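Side-chain contact in OsmC family protein (Rhodothermus marinus, PDB 5CML), which probably hydrolyses carboxyl esters as a serine esterase, this chain being the alpha/beta-hydrolase domain of a longer protein that also carries an OsmC domain: residues Val159-Arg164 and Ala227-Ser232. Residues are numbered along the deposited sequence; the frame is centred on the assembly and turned at random.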
# COMPACT_ATOMS: atom_id res chain seq x y z
N VAL A 159 14.30 8.46 0.51
CA VAL A 159 13.81 7.53 -0.49
C VAL A 159 13.67 8.25 -1.83
O VAL A 159 13.18 9.38 -1.89
CB VAL A 159 12.43 6.95 -0.11
CG1 VAL A 159 11.97 5.90 -1.12
CG2 VAL A 159 12.45 6.36 1.29
N ASP A 160 14.06 7.57 -2.90
CA ASP A 160 13.93 8.08 -4.26
C ASP A 160 13.18 7.05 -5.11
O ASP A 160 13.67 5.94 -5.33
CB ASP A 160 15.33 8.36 -4.82
CG ASP A 160 15.31 8.86 -6.26
OD1 ASP A 160 14.24 9.20 -6.82
OD2 ASP A 160 16.42 8.93 -6.83
N LEU A 161 11.95 7.40 -5.51
CA LEU A 161 11.13 6.56 -6.39
C LEU A 161 10.99 7.20 -7.77
O LEU A 161 10.08 6.86 -8.54
CB LEU A 161 9.75 6.34 -5.79
CG LEU A 161 9.68 5.77 -4.38
CD1 LEU A 161 8.22 5.65 -4.05
CD2 LEU A 161 10.39 4.43 -4.31
N GLY A 162 11.89 8.13 -8.08
CA GLY A 162 11.93 8.74 -9.40
C GLY A 162 11.08 9.99 -9.51
O GLY A 162 10.97 10.57 -10.60
N GLY A 163 10.46 10.40 -8.40
CA GLY A 163 9.72 11.64 -8.35
C GLY A 163 10.24 12.51 -7.21
O GLY A 163 11.45 12.67 -7.04
N ARG A 164 9.32 13.06 -6.42
CA ARG A 164 9.69 13.86 -5.27
C ARG A 164 10.28 12.91 -4.21
O ARG A 164 9.64 11.94 -3.83
CB ARG A 164 8.49 14.61 -4.70
CG ARG A 164 7.89 15.67 -5.62
CD ARG A 164 6.41 15.91 -5.31
NE ARG A 164 6.18 16.22 -3.90
CZ ARG A 164 4.98 16.35 -3.34
NH1 ARG A 164 3.87 16.19 -4.06
NH2 ARG A 164 4.87 16.64 -2.05
N ALA A 227 3.19 0.66 -18.11
CA ALA A 227 3.05 1.63 -17.04
C ALA A 227 4.38 1.91 -16.35
O ALA A 227 5.30 1.07 -16.35
CB ALA A 227 2.04 1.13 -16.02
N ASP A 228 4.49 3.10 -15.77
CA ASP A 228 5.64 3.39 -14.93
C ASP A 228 5.29 3.16 -13.46
O ASP A 228 4.16 2.82 -13.12
CB ASP A 228 6.16 4.81 -15.18
CG ASP A 228 5.13 5.89 -14.92
OD1 ASP A 228 4.05 5.61 -14.40
OD2 ASP A 228 5.43 7.06 -15.27
N HIS A 229 6.31 3.22 -12.63
CA HIS A 229 6.18 2.89 -11.22
C HIS A 229 5.10 3.69 -10.50
O HIS A 229 4.39 3.17 -9.63
CB HIS A 229 7.54 3.10 -10.55
CG HIS A 229 7.60 2.63 -9.13
ND1 HIS A 229 7.48 1.31 -8.78
CD2 HIS A 229 7.74 3.32 -7.97
CE1 HIS A 229 7.54 1.20 -7.46
NE2 HIS A 229 7.71 2.41 -6.94
N LEU A 230 4.96 4.95 -10.87
CA LEU A 230 4.01 5.85 -10.22
C LEU A 230 2.67 6.00 -10.96
O LEU A 230 1.84 6.84 -10.60
CB LEU A 230 4.68 7.21 -10.04
CG LEU A 230 5.93 7.20 -9.16
CD1 LEU A 230 6.54 8.59 -9.09
CD2 LEU A 230 5.63 6.66 -7.77
N LEU A 231 2.44 5.17 -11.98
CA LEU A 231 1.19 5.16 -12.75
C LEU A 231 0.79 6.55 -13.24
O LEU A 231 -0.32 7.03 -12.98
CB LEU A 231 0.06 4.55 -11.93
CG LEU A 231 0.31 3.11 -11.46
CD1 LEU A 231 -0.90 2.61 -10.66
CD2 LEU A 231 0.58 2.17 -12.61
N SER A 232 1.69 7.17 -13.99
CA SER A 232 1.46 8.51 -14.50
C SER A 232 0.41 8.56 -15.62
O SER A 232 -0.09 9.63 -15.95
CB SER A 232 2.77 9.12 -15.00
OG SER A 232 3.23 8.47 -16.16
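L161 and H229 mark where two loops come together, their CA atoms 7.8 Å apart. Residues 159-164 link strands 156-159 and 166-169; residues 227-232 precede helix 234-252 and form a type I turn from D228 to L231, with L231 N hydrogen-bonded to D228 O. Each loop is braced internally. D160 OD1 accepts from G162 N at 2.9 Å, an Asx turn, while D228 takes S232 N on the syn lone pair of OD1 (N-H...O angle 170°) and S232 OG on OD2.

Between the two loops the contact is slight and made by van der Waals touches, some of them of L230 CD1 on backbone atoms, burying 159 Å² in all. L161 CB lies 4.2 Å from H229 CD2, the nearest ring atom, and approaches the imidazole obliquely. Both ring nitrogens are engaged elsewhere, ND1 with D200 and NE2 with S109. L230, its CG anti to the carbonyl carbon (chi1 -61°), brings CD1 within 4.0 Å of L161 O and 4.4 Å of G163 N. Because L161 also touches S109 and C37, its side chain borders both serine and histidine. S109, on what looks like a GxSxG nucleophile elbow, H229 and D200 are arranged consistently with the Ser-His-Asp charge relay of an alpha/beta-hydrolase esterase.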